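Haloacid dehalogenase-like hydrolase (Salmonella enterica subsp. enterica serovar Typhi, PDB 4EZE) probably hydrolyses O-phosphoserine to serine and phosphate, the last step of serine biosynthesis, as a magnesium-dependent phosphatase of the haloacid dehalogenase superfamily. Local coordinates at residues G183-L188 / A214-D219; P189-K194 / E307-L312; Q249-L254 / E263-C268; N273-L278 / E295-Q300. All coordinates share one frame; numbering follows the deposited sequence.

Contact 1. Residues G183-L188 / A214-D219; sequences GLLTIL and ARYQLD
Leu185 reaches across to the ring of Tyr216 with its CD2 methyl, which lies 4.3 Å from CE1 and approaches obliquely. One helical turn further on, Leu188 points at the second segment and carries the other half of the contact. Its CD2 stands 4.4 Å from CD2 of Leu218. The other methyl, Leu188 CD1, comes to 4.6 Å from Tyr216 CB, at the foot of the tyrosine. The packing is light and wholly apolar, and no hydrogen bond joins the two segments.

One face of the Tyr216 ring is covered by its own neighbour in sequence: CG of Arg215 sits 3.3 Å above it, toward the rim, and the arginine chain runs on until the guanidinium places a face over the tyrosine hydroxyl. Just after Tyr216 the helix closes in a Schellman motif, with Gln217 at positive phi (68°). This reversal turns the chain so that Leu218 can bring its branched end to Leu188. At the start of the other segment, Gly183 occupies the N-cap position.

Leu180, ahead of that cap, touches both Leu185 and Tyr216. Leu218 also packs on Phe119 and on Thr198 and Ile200 of strand 197-202. The contact thus joins the first turns of helix 184-193 to the C-terminal end of helix 206-216, where the chain enters edge strand 220-224 of the parallel sheet.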
loop_
_atom_site.group_PDB
_atom_site.type_symbol
_atom_site.label_atom_id
_atom_site.label_comp_id
_atom_site.label_asym_id
_atom_site.label_seq_id
_atom_site.Cartn_x
_atom_site.Cartn_y
_atom_site.Cartn_z
ATOM N N GLY A 183 0.238 -3.684 -11.458
ATOM C CA GLY A 183 -0.359 -2.387 -11.795
ATOM C C GLY A 183 0.597 -1.217 -11.589
ATOM O O GLY A 183 0.317 -0.076 -12.001
ATOM N N LEU A 184 1.721 -1.494 -10.936
ATOM C CA LEU A 184 2.670 -0.436 -10.567
ATOM C C LEU A 184 3.439 0.063 -11.787
ATOM O O LEU A 184 3.674 1.263 -11.919
ATOM C CB LEU A 184 3.603 -0.916 -9.455
ATOM C CG LEU A 184 2.887 -0.961 -8.105
ATOM C CD1 LEU A 184 3.631 -1.808 -7.078
ATOM C CD2 LEU A 184 2.733 0.450 -7.582
ATOM N N LEU A 185 3.786 -0.846 -12.698
ATOM C CA LEU A 185 4.436 -0.429 -13.936
ATOM C C LEU A 185 3.508 0.505 -14.660
ATOM O O LEU A 185 3.901 1.580 -15.086
ATOM C CB LEU A 185 4.772 -1.614 -14.843
ATOM C CG LEU A 185 5.836 -2.570 -14.314
ATOM C CD1 LEU A 185 5.961 -3.747 -15.271
ATOM C CD2 LEU A 185 7.182 -1.881 -14.091
ATOM N N THR A 186 2.249 0.116 -14.787
ATOM C CA THR A 186 1.313 1.028 -15.440
ATOM C C THR A 186 1.149 2.351 -14.683
ATOM O O THR A 186 1.155 3.417 -15.291
ATOM C CB THR A 186 -0.084 0.416 -15.618
ATOM O OG1 THR A 186 -0.001 -0.710 -16.492
ATOM C CG2 THR A 186 -1.039 1.484 -16.215
ATOM N N ILE A 187 1.012 2.301 -13.361
ATOM C CA ILE A 187 0.544 3.507 -12.662
ATOM C C ILE A 187 1.661 4.489 -12.272
ATOM O O ILE A 187 1.424 5.694 -12.123
ATOM C CB ILE A 187 -0.375 3.170 -11.445
ATOM C CG1 ILE A 187 -1.293 4.354 -11.153
ATOM C CG2 ILE A 187 0.453 2.785 -10.222
ATOM C CD1 ILE A 187 -2.194 4.703 -12.333
ATOM N N LEU A 188 2.881 3.981 -12.128
ATOM C CA LEU A 188 4.009 4.790 -11.644
ATOM C C LEU A 188 4.359 6.028 -12.493
ATOM O O LEU A 188 4.669 7.093 -11.969
ATOM C CB LEU A 188 5.260 3.915 -11.522
ATOM C CG LEU A 188 5.255 3.047 -10.287
ATOM C CD1 LEU A 188 6.469 2.136 -10.351
ATOM C CD2 LEU A 188 5.241 3.952 -9.055
ATOM N N ALA A 214 16.230 2.661 -6.874
ATOM C CA ALA A 214 17.011 2.963 -8.065
ATOM C C ALA A 214 16.409 2.219 -9.250
ATOM O O ALA A 214 16.190 2.802 -10.306
ATOM C CB ALA A 214 18.488 2.637 -7.862
ATOM N N ARG A 215 16.072 0.947 -9.056
ATOM C CA ARG A 215 15.490 0.152 -10.140
ATOM C C ARG A 215 14.220 0.721 -10.786
ATOM O O ARG A 215 13.918 0.408 -11.930
ATOM C CB ARG A 215 15.185 -1.253 -9.640
ATOM C CG ARG A 215 14.301 -2.015 -10.592
ATOM C CD ARG A 215 15.075 -3.142 -11.223
ATOM N NE ARG A 215 14.655 -4.421 -10.677
ATOM C CZ ARG A 215 14.117 -5.392 -11.406
ATOM N NH1 ARG A 215 13.945 -5.223 -12.711
ATOM N NH2 ARG A 215 13.762 -6.534 -10.833
ATOM N N TYR A 216 13.458 1.525 -10.055
ATOM C CA TYR A 216 12.182 2.011 -10.575
ATOM C C TYR A 216 12.060 3.502 -10.478
ATOM O O TYR A 216 10.965 4.032 -10.596
ATOM C CB TYR A 216 11.001 1.386 -9.837
ATOM C CG TYR A 216 10.933 -0.096 -9.997
ATOM C CD1 TYR A 216 10.486 -0.656 -11.174
ATOM C CD2 TYR A 216 11.332 -0.942 -8.989
ATOM C CE1 TYR A 216 10.447 -2.023 -11.344
ATOM C CE2 TYR A 216 11.285 -2.315 -9.153
ATOM C CZ TYR A 216 10.830 -2.848 -10.339
ATOM O OH TYR A 216 10.759 -4.222 -10.529
ATOM N N GLN A 217 13.175 4.181 -10.236
ATOM C CA GLN A 217 13.181 5.634 -10.338
ATOM C C GLN A 217 12.350 6.308 -9.260
ATOM O O GLN A 217 11.920 7.430 -9.458
ATOM C CB GLN A 217 12.619 6.072 -11.700
ATOM C CG GLN A 217 13.403 5.596 -12.914
ATOM C CD GLN A 217 14.836 6.080 -12.888
ATOM O OE1 GLN A 217 15.240 6.901 -13.709
ATOM N NE2 GLN A 217 15.608 5.587 -11.925
ATOM N N LEU A 218 12.110 5.641 -8.133
ATOM C CA LEU A 218 11.321 6.251 -7.064
ATOM C C LEU A 218 12.070 7.470 -6.552
ATOM O O LEU A 218 13.293 7.512 -6.615
ATOM C CB LEU A 218 11.045 5.253 -5.929
ATOM C CG LEU A 218 10.428 3.941 -6.407
ATOM C CD1 LEU A 218 10.052 3.035 -5.246
ATOM C CD2 LEU A 218 9.211 4.269 -7.260
ATOM N N ASP A 219 11.345 8.467 -6.057
ATOM C CA ASP A 219 11.988 9.703 -5.615
ATOM C C ASP A 219 12.681 9.491 -4.285
ATOM O O ASP A 219 13.808 9.942 -4.094
ATOM C CB ASP A 219 10.979 10.845 -5.504
ATOM C CG ASP A 219 10.191 11.045 -6.778
ATOM O OD1 ASP A 219 10.793 11.308 -7.842
ATOM O OD2 ASP A 219 8.962 10.928 -6.720
#

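Contact 2. Residues P189-K194 / E307-L312; sequences PVIKAK and ELLLFL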
loop_
_atom_site.group_PDB
_atom_site.type_symbol
_atom_site.label_atom_id
_atom_site.label_comp_id
_atom_site.label_asym_id
_atom_site.label_seq_id
_atom_site.Cartn_x
_atom_site.Cartn_y
_atom_site.Cartn_z
ATOM N N PRO A 189 4.367 5.861 -13.807
ATOM C CA PRO A 189 4.621 6.941 -14.761
ATOM C C PRO A 189 3.497 7.966 -14.698
ATOM O O PRO A 189 3.709 9.157 -14.918
ATOM C CB PRO A 189 4.605 6.227 -16.126
ATOM C CG PRO A 189 4.743 4.759 -15.832
ATOM C CD PRO A 189 4.235 4.532 -14.441
ATOM N N VAL A 190 2.299 7.502 -14.392
ATOM C CA VAL A 190 1.149 8.386 -14.286
ATOM C C VAL A 190 1.220 9.213 -13.002
ATOM O O VAL A 190 0.875 10.401 -12.980
ATOM C CB VAL A 190 -0.121 7.540 -14.308
ATOM C CG1 VAL A 190 -1.352 8.417 -14.158
ATOM C CG2 VAL A 190 -0.129 6.707 -15.590
ATOM N N ILE A 191 1.673 8.578 -11.927
ATOM C CA ILE A 191 1.845 9.265 -10.645
ATOM C C ILE A 191 2.776 10.454 -10.843
ATOM O O ILE A 191 2.529 11.566 -10.352
ATOM C CB ILE A 191 2.491 8.316 -9.628
ATOM C CG1 ILE A 191 1.729 6.988 -9.599
ATOM C CG2 ILE A 191 2.601 8.960 -8.246
ATOM C CD1 ILE A 191 1.113 6.660 -8.265
ATOM N N LYS A 192 3.858 10.189 -11.566
ATOM C CA LYS A 192 4.847 11.198 -11.890
ATOM C C LYS A 192 4.209 12.281 -12.775
ATOM O O LYS A 192 4.345 13.462 -12.482
ATOM C CB LYS A 192 6.043 10.543 -12.584
ATOM C CG LYS A 192 7.240 11.458 -12.764
ATOM C CD LYS A 192 7.962 11.132 -14.060
ATOM C CE LYS A 192 9.215 10.324 -13.795
ATOM N NZ LYS A 192 10.206 11.154 -13.059
ATOM N N ALA A 193 3.492 11.879 -13.830
ATOM C CA ALA A 193 2.847 12.837 -14.737
ATOM C C ALA A 193 1.882 13.723 -13.997
ATOM O O ALA A 193 1.524 14.783 -14.500
ATOM C CB ALA A 193 2.119 12.146 -15.890
ATOM N N LYS A 194 1.448 13.291 -12.815
ATOM C CA LYS A 194 0.418 14.035 -12.082
ATOM C C LYS A 194 1.054 14.872 -11.001
ATOM O O LYS A 194 0.370 15.486 -10.155
ATOM C CB LYS A 194 -0.631 13.091 -11.490
ATOM C CG LYS A 194 -1.476 12.398 -12.539
ATOM C CD LYS A 194 -2.267 13.384 -13.408
ATOM C CE LYS A 194 -3.483 13.932 -12.676
ATOM N NZ LYS A 194 -4.575 14.387 -13.586
ATOM N N GLU A 307 -3.126 -0.156 -10.600
ATOM C CA GLU A 307 -3.642 0.725 -11.655
ATOM C C GLU A 307 -4.769 1.562 -11.058
ATOM O O GLU A 307 -4.937 2.735 -11.421
ATOM C CB GLU A 307 -4.089 -0.051 -12.895
ATOM C CG GLU A 307 -5.363 -0.884 -12.711
ATOM C CD GLU A 307 -5.099 -2.207 -12.017
ATOM O OE1 GLU A 307 -3.946 -2.397 -11.572
ATOM O OE2 GLU A 307 -6.035 -3.057 -11.929
ATOM N N LEU A 308 -5.510 0.980 -10.107
ATOM C CA LEU A 308 -6.672 1.664 -9.496
ATOM C C LEU A 308 -6.342 2.961 -8.742
ATOM O O LEU A 308 -7.228 3.763 -8.497
ATOM C CB LEU A 308 -7.463 0.735 -8.561
ATOM C CG LEU A 308 -8.132 -0.553 -9.059
ATOM C CD1 LEU A 308 -9.212 -0.988 -8.083
ATOM C CD2 LEU A 308 -8.746 -0.373 -10.434
ATOM N N LEU A 309 -5.084 3.185 -8.363
ATOM C CA LEU A 309 -4.756 4.477 -7.750
ATOM C C LEU A 309 -5.145 5.647 -8.678
ATOM O O LEU A 309 -5.308 6.792 -8.246
ATOM C CB LEU A 309 -3.280 4.561 -7.407
ATOM C CG LEU A 309 -2.772 3.586 -6.354
ATOM C CD1 LEU A 309 -1.275 3.760 -6.246
ATOM C CD2 LEU A 309 -3.411 3.907 -5.023
ATOM N N LEU A 310 -5.304 5.383 -9.963
ATOM C CA LEU A 310 -5.804 6.460 -10.815
ATOM C C LEU A 310 -6.989 7.202 -10.195
ATOM O O LEU A 310 -7.028 8.436 -10.212
ATOM C CB LEU A 310 -6.214 5.931 -12.180
ATOM C CG LEU A 310 -6.423 7.093 -13.155
ATOM C CD1 LEU A 310 -5.091 7.760 -13.416
ATOM C CD2 LEU A 310 -7.033 6.599 -14.444
ATOM N N PHE A 311 -7.962 6.453 -9.666
ATOM C CA PHE A 311 -9.202 7.061 -9.138
ATOM C C PHE A 311 -8.990 8.030 -7.995
ATOM O O PHE A 311 -9.883 8.777 -7.622
ATOM C CB PHE A 311 -10.235 5.992 -8.773
ATOM C CG PHE A 311 -10.682 5.214 -9.958
ATOM C CD1 PHE A 311 -10.079 3.998 -10.264
ATOM C CD2 PHE A 311 -11.621 5.748 -10.834
ATOM C CE1 PHE A 311 -10.448 3.288 -11.391
ATOM C CE2 PHE A 311 -12.005 5.044 -11.967
ATOM C CZ PHE A 311 -11.419 3.814 -12.250
ATOM N N LEU A 312 -7.796 8.027 -7.436
ATOM C CA LEU A 312 -7.561 8.884 -6.318
ATOM C C LEU A 312 -6.646 10.046 -6.709
ATOM O O LEU A 312 -6.300 10.857 -5.865
ATOM C CB LEU A 312 -6.934 8.096 -5.173
ATOM C CG LEU A 312 -7.672 6.842 -4.701
ATOM C CD1 LEU A 312 -6.698 6.017 -3.883
ATOM C CD2 LEU A 312 -8.893 7.145 -3.872
#
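Val190 and Leu310 cross at about a right angle, the CG1 methyl of the valine resting 3.9 Å from CD1 of the leucine. The valine rotamer decides which methyl does the touching: CG1 stands opposite the backbone N (chi1 178°), whereas CG2 lies beside that N. In Leu310 the whole isobutyl group is swung the same way, with CG trans to N (chi1 -167°), and this carries CD1 over to the helix although the CB of the residue is not aimed straight at it.

A second pair lies alongside. Ile191 and Leu309 meet through their terminal methyls, CD1 to CD1 at 4.3 Å. The leucine is staggered at both torsions, but the isoleucine departs from a staggered chi2 (-119°), which suggests a somewhat strained or poorly defined CD1. All four residues are buried, and the interface has no polar bond across it.

The two backbones differ in kind. Residues 189-193 continue a helix that kinks at Pro189, whose ring nitrogen cannot bond to the preceding turn. In 307-312 the bonds run three residues back, as from Leu310 N to Glu307 O (3.0 Å). Leu309 and Leu310 reach different residues of the helix, Ile191 and Val190 respectively.

Ile191 also packs on Ile111, and Leu309 on Phe113 and Ile285, so these side chains extend onto strands 110-113 and 283-287. Lys194 adds a salt bridge to Glu314. The C-terminal segment therefore fits between helix 184-193, the parallel sheet and strand 97-100 of the antiparallel sheet, on which Leu308 and Leu312 lie.

Contact 3. Residues Q249-L254 / E263-C268; sequences QTLVDL and ENIIAC
Leu251 projects from the helix toward the strand and meets Ile265 and Ala267. Its CB begins the approach without coming into close contact. CG, trans to the backbone N (chi1 -170°), is already 3.9 Å from CG2 of Ile265. At the fork the two methyls share the work: CD1 lies 4.0 Å from that same CG2, whereas CD2 approaches it to 3.7 Å and also reaches CB of Ala267 at 4.1 Å. CD2 therefore touches two residues of the strand, and these two face the helix as side chains alternate; Ile266 between them points away. The leucine and isoleucine side chains run past one another in opposite directions, and with CG2 of Ile265 opposite its own backbone N, it is this branch that meets the fork.

On the helix, Gln249 NE2 donates to Asp253 OD1 at 2.7 Å. It meets the carboxylate on the syn side but 29° out of its plane, a bond that links successive turns.

Leu251 touches Ala112 and Met277 as well. Strand 265-269 runs parallel between 110-113 and 283-287, and helix 244-258 leads into it after the chain leaves strand 220-224 by way of the hairpin 226-237, a beta-alpha-beta crossover that skips two strands. Such helix-on-sheet packing belongs to the Rossmann-like core of the haloacid dehalogenase superfamily; here the strand is followed directly by Asp270, a ligand of the sodium ion.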
loop_
_atom_site.group_PDB
_atom_site.type_symbol
_atom_site.label_atom_id
_atom_site.label_comp_id
_atom_site.label_asym_id
_atom_site.label_seq_id
_atom_site.Cartn_x
_atom_site.Cartn_y
_atom_site.Cartn_z
ATOM N N GLN A 249 6.417 8.867 11.170
ATOM C CA GLN A 249 7.251 10.042 11.395
ATOM C C GLN A 249 8.117 10.385 10.181
ATOM O O GLN A 249 8.354 11.554 9.882
ATOM C CB GLN A 249 8.130 9.830 12.629
ATOM C CG GLN A 249 8.831 11.096 13.067
ATOM C CD GLN A 249 7.835 12.118 13.564
ATOM O OE1 GLN A 249 7.077 11.855 14.502
ATOM N NE2 GLN A 249 7.823 13.289 12.938
ATOM N N THR A 250 8.614 9.362 9.500
ATOM C CA THR A 250 9.324 9.552 8.224
ATOM C C THR A 250 8.379 10.186 7.201
ATOM O O THR A 250 8.762 11.070 6.447
ATOM C CB THR A 250 9.809 8.194 7.682
ATOM O OG1 THR A 250 10.567 7.537 8.699
ATOM C CG2 THR A 250 10.678 8.353 6.431
ATOM N N LEU A 251 7.129 9.743 7.171
ATOM C CA LEU A 251 6.185 10.347 6.241
ATOM C C LEU A 251 5.947 11.807 6.584
ATOM O O LEU A 251 5.942 12.655 5.709
ATOM C CB LEU A 251 4.877 9.585 6.231
ATOM C CG LEU A 251 3.912 9.989 5.124
ATOM C CD1 LEU A 251 4.597 10.012 3.759
ATOM C CD2 LEU A 251 2.740 9.016 5.128
ATOM N N VAL A 252 5.754 12.087 7.871
ATOM C CA VAL A 252 5.523 13.437 8.341
ATOM C C VAL A 252 6.703 14.324 7.970
ATOM O O VAL A 252 6.536 15.405 7.374
ATOM C CB VAL A 252 5.346 13.461 9.868
ATOM C CG1 VAL A 252 5.309 14.897 10.385
ATOM C CG2 VAL A 252 4.073 12.738 10.238
ATOM N N ASP A 253 7.898 13.854 8.314
ATOM C CA ASP A 253 9.118 14.632 8.070
ATOM C C ASP A 253 9.336 14.868 6.576
ATOM O O ASP A 253 9.827 15.927 6.179
ATOM C CB ASP A 253 10.366 14.004 8.746
ATOM C CG ASP A 253 10.216 13.841 10.291
ATOM O OD1 ASP A 253 9.228 14.334 10.881
ATOM O OD2 ASP A 253 11.092 13.209 10.931
ATOM N N LEU A 254 8.946 13.911 5.738
ATOM C CA LEU A 254 9.176 14.058 4.294
ATOM C C LEU A 254 8.199 15.060 3.739
ATOM O O LEU A 254 8.522 15.846 2.849
ATOM C CB LEU A 254 8.940 12.765 3.565
ATOM C CG LEU A 254 9.109 12.822 2.046
ATOM C CD1 LEU A 254 10.499 13.302 1.655
ATOM C CD2 LEU A 254 8.895 11.426 1.476
ATOM N N GLU A 263 -3.544 16.444 3.334
ATOM C CA GLU A 263 -4.597 15.920 2.500
ATOM C C GLU A 263 -4.012 15.511 1.160
ATOM O O GLU A 263 -4.704 14.937 0.325
ATOM C CB GLU A 263 -5.768 16.900 2.321
ATOM C CG GLU A 263 -5.459 18.165 1.513
ATOM C CD GLU A 263 -5.450 19.438 2.360
ATOM O OE1 GLU A 263 -4.575 19.583 3.250
ATOM O OE2 GLU A 263 -6.324 20.303 2.129
ATOM N N ASN A 264 -2.744 15.812 0.923
ATOM C CA ASN A 264 -2.188 15.489 -0.396
ATOM C C ASN A 264 -1.227 14.321 -0.295
ATOM O O ASN A 264 -0.473 14.010 -1.240
ATOM C CB ASN A 264 -1.497 16.704 -0.995
ATOM C CG ASN A 264 -2.475 17.775 -1.388
ATOM O OD1 ASN A 264 -3.432 17.515 -2.103
ATOM N ND2 ASN A 264 -2.247 18.984 -0.915
ATOM N N ILE A 265 -1.227 13.703 0.883
ATOM C CA ILE A 265 -0.405 12.518 1.129
ATOM C C ILE A 265 -1.218 11.238 0.943
ATOM O O ILE A 265 -2.186 10.988 1.666
ATOM C CB ILE A 265 0.143 12.534 2.550
ATOM C CG1 ILE A 265 1.025 13.758 2.759
ATOM C CG2 ILE A 265 0.945 11.270 2.856
ATOM C CD1 ILE A 265 1.553 13.856 4.173
ATOM N N ILE A 266 -0.824 10.440 -0.036
ATOM C CA ILE A 266 -1.342 9.083 -0.189
ATOM C C ILE A 266 -0.276 8.062 0.306
ATOM O O ILE A 266 0.895 8.129 -0.092
ATOM C CB ILE A 266 -1.676 8.824 -1.660
ATOM C CG1 ILE A 266 -2.800 9.743 -2.143
ATOM C CG2 ILE A 266 -2.022 7.368 -1.902
ATOM C CD1 ILE A 266 -2.847 9.823 -3.654
ATOM N N ALA A 267 -0.685 7.137 1.179
ATOM C CA ALA A 267 0.160 6.035 1.675
ATOM C C ALA A 267 -0.568 4.709 1.472
ATOM O O ALA A 267 -1.777 4.639 1.663
ATOM C CB ALA A 267 0.465 6.223 3.148
ATOM N N CYS A 268 0.163 3.669 1.080
ATOM C CA CYS A 268 -0.422 2.347 0.790
ATOM C C CYS A 268 0.308 1.294 1.615
ATOM O O CYS A 268 1.528 1.330 1.714
ATOM C CB CYS A 268 -0.188 1.966 -0.668
ATOM S SG CYS A 268 -0.723 3.177 -1.889
#

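Contact 4. Residues N273-L278 / E295-Q300; sequences NDLPML and EKIHHQ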
loop_
_atom_site.group_PDB
_atom_site.type_symbol
_atom_site.label_atom_id
_atom_site.label_comp_id
_atom_site.label_asym_id
_atom_site.label_seq_id
_atom_site.Cartn_x
_atom_site.Cartn_y
_atom_site.Cartn_z
ATOM N N ASN A 273 1.869 -2.887 11.011
ATOM C CA ASN A 273 2.922 -1.890 11.219
ATOM C C ASN A 273 2.809 -0.694 10.259
ATOM O O ASN A 273 3.618 0.222 10.314
ATOM C CB ASN A 273 4.334 -2.503 11.201
ATOM C CG ASN A 273 4.617 -3.293 9.950
ATOM O OD1 ASN A 273 4.166 -2.943 8.852
ATOM N ND2 ASN A 273 5.367 -4.377 10.104
ATOM N N ASP A 274 1.764 -0.712 9.421
ATOM C CA ASP A 274 1.473 0.343 8.463
ATOM C C ASP A 274 0.347 1.257 8.988
ATOM O O ASP A 274 0.172 2.385 8.509
ATOM C CB ASP A 274 1.056 -0.257 7.106
ATOM C CG ASP A 274 2.219 -0.883 6.338
ATOM O OD1 ASP A 274 3.300 -0.285 6.296
ATOM O OD2 ASP A 274 2.042 -1.971 5.747
ATOM N N LEU A 275 -0.424 0.785 9.960
ATOM C CA LEU A 275 -1.584 1.587 10.418
ATOM C C LEU A 275 -1.298 3.069 10.767
ATOM O O LEU A 275 -2.027 3.968 10.315
ATOM C CB LEU A 275 -2.319 0.902 11.563
ATOM C CG LEU A 275 -3.219 -0.265 11.133
ATOM C CD1 LEU A 275 -3.733 -1.005 12.356
ATOM C CD2 LEU A 275 -4.400 0.220 10.311
ATOM N N PRO A 276 -0.264 3.338 11.588
ATOM C CA PRO A 276 -0.001 4.732 11.958
ATOM C C PRO A 276 0.234 5.585 10.728
ATOM O O PRO A 276 -0.355 6.659 10.586
ATOM C CB PRO A 276 1.267 4.623 12.787
ATOM C CG PRO A 276 1.124 3.297 13.447
ATOM C CD PRO A 276 0.526 2.401 12.403
ATOM N N MET A 277 1.067 5.077 9.828
ATOM C CA MET A 277 1.335 5.737 8.564
ATOM C C MET A 277 0.094 5.884 7.681
ATOM O O MET A 277 -0.107 6.918 7.054
ATOM C CB MET A 277 2.424 4.981 7.811
ATOM C CG MET A 277 2.817 5.601 6.498
ATOM S SD MET A 277 4.233 4.768 5.760
ATOM C CE MET A 277 3.431 3.349 5.008
ATOM N N LEU A 278 -0.741 4.861 7.608
ATOM C CA LEU A 278 -1.933 4.975 6.758
ATOM C C LEU A 278 -3.004 5.860 7.392
ATOM O O LEU A 278 -3.768 6.546 6.688
ATOM C CB LEU A 278 -2.538 3.603 6.465
ATOM C CG LEU A 278 -1.677 2.531 5.813
ATOM C CD1 LEU A 278 -2.510 1.270 5.716
ATOM C CD2 LEU A 278 -1.246 2.961 4.428
ATOM N N GLU A 295 -10.125 -3.131 8.617
ATOM C CA GLU A 295 -11.174 -2.606 9.485
ATOM C C GLU A 295 -11.000 -1.150 9.861
ATOM O O GLU A 295 -11.985 -0.441 10.062
ATOM C CB GLU A 295 -11.341 -3.450 10.743
ATOM C CG GLU A 295 -12.068 -4.761 10.499
ATOM C CD GLU A 295 -12.569 -5.383 11.786
ATOM O OE1 GLU A 295 -13.028 -4.623 12.667
ATOM O OE2 GLU A 295 -12.504 -6.625 11.916
ATOM N N LYS A 296 -9.767 -0.678 9.967
ATOM C CA LYS A 296 -9.590 0.750 10.219
ATOM C C LYS A 296 -9.478 1.570 8.937
ATOM O O LYS A 296 -9.821 2.750 8.931
ATOM C CB LYS A 296 -8.390 1.006 11.129
ATOM C CG LYS A 296 -8.560 0.436 12.525
ATOM C CD LYS A 296 -7.744 1.210 13.546
ATOM C CE LYS A 296 -7.648 0.451 14.860
ATOM N NZ LYS A 296 -6.921 -0.840 14.691
ATOM N N ILE A 297 -9.011 0.961 7.846
ATOM C CA ILE A 297 -8.770 1.737 6.626
ATOM C C ILE A 297 -9.758 1.427 5.521
ATOM O O ILE A 297 -9.832 0.301 5.041
ATOM C CB ILE A 297 -7.345 1.557 6.090
ATOM C CG1 ILE A 297 -6.326 1.756 7.224
ATOM C CG2 ILE A 297 -7.128 2.495 4.912
ATOM C CD1 ILE A 297 -6.126 3.196 7.674
ATOM N N HIS A 298 -10.474 2.460 5.094
ATOM C CA HIS A 298 -11.673 2.319 4.284
ATOM C C HIS A 298 -11.481 2.496 2.784
ATOM O O HIS A 298 -12.362 2.133 1.986
ATOM C CB HIS A 298 -12.735 3.271 4.821
ATOM C CG HIS A 298 -13.115 2.982 6.236
ATOM N ND1 HIS A 298 -14.107 3.669 6.901
ATOM C CD2 HIS A 298 -12.651 2.051 7.104
ATOM C CE1 HIS A 298 -14.221 3.190 8.127
ATOM N NE2 HIS A 298 -13.348 2.210 8.276
ATOM N N HIS A 299 -10.330 3.030 2.393
ATOM C CA HIS A 299 -9.911 2.927 0.987
ATOM C C HIS A 299 -9.154 1.605 0.842
ATOM O O HIS A 299 -8.209 1.355 1.586
ATOM C CB HIS A 299 -8.975 4.071 0.626
ATOM C CG HIS A 299 -9.634 5.415 0.580
ATOM N ND1 HIS A 299 -10.745 5.671 -0.200
ATOM C CD2 HIS A 299 -9.299 6.596 1.158
ATOM C CE1 HIS A 299 -11.078 6.947 -0.085
ATOM N NE2 HIS A 299 -10.221 7.531 0.737
ATOM N N GLN A 300 -9.557 0.757 -0.101
ATOM C CA GLN A 300 -8.922 -0.549 -0.228
ATOM C C GLN A 300 -8.815 -0.992 -1.661
ATOM O O GLN A 300 -9.681 -0.704 -2.511
ATOM C CB GLN A 300 -9.718 -1.629 0.534
ATOM C CG GLN A 300 -9.964 -1.348 2.020
ATOM C CD GLN A 300 -10.915 -2.360 2.643
ATOM O OE1 GLN A 300 -11.290 -3.338 1.998
ATOM N NE2 GLN A 300 -11.332 -2.115 3.893
#
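Ile297 packs against both Leu275 and Leu278, neighbours one helical turn apart, and meets each at a different angle. Alongside Leu275 it slides past in the opposite direction, its CG1 lying 3.9 Å from CD2. Leu278 it crosses at about a right angle: Ile297 CD1 comes to 3.8 Å from CB of Leu278, and CG1 is 4.1 Å from the CD1 methyl of that leucine. The isoleucine arm is folded at chi2 (-74°), which lays CD1 against the base of Leu278 while CG1 serves both leucines.

Lys296 lies across the outer end of Leu275, again roughly perpendicular. Its CB sits 4.1 Å from Leu275 CD2, and the chain then runs out extended until chi4 (63°) bends it, so that NZ ends 4.0 Å from Leu275 CD1. This part faces solvent, whereas Ile297 and Leu278 are buried.

Gln300 NE2 donates to Ile297 O at 3.1 Å in a nearly straight bond (163°). Asp274 forms a salt bridge with Lys247 and a hydrogen bond with Gly271 N, beside the sodium ligand Asp270.

Val293 of helix 291-296 touches Leu275 and Leu278 too, and Met277 turns to Leu251 of helix 244-258. Helix 275-280 is thereby flanked by both helices, while residues 297-298 carry the chain into strand 299-301, one of the two edge strands of the parallel sheet, beside 283-287.

Contacts 1 and 2 share helix 184-193 and lie 11 Å apart between centres; Ile187 CD1, from the former, rests 3.5 Å from Glu307 O of the latter. Contacts 3 and 4, centred 13 Å apart, meet where Leu278 CD2 comes 3.3 Å from Ala267 O and where Met277 CG lies 3.7 Å from Leu251 CD2. Contact 2 reaches contact 3 through Leu309 and Cys268. The predicted nucleophile Asp114, which binds sodium with Asp116 and Asp270, is nearest to contacts 4 and 3: its side chain is about 7 Å from that of Leu278 and 8 Å from that of Ala267, against 11 Å for Leu218 and 12 Å for Leu309.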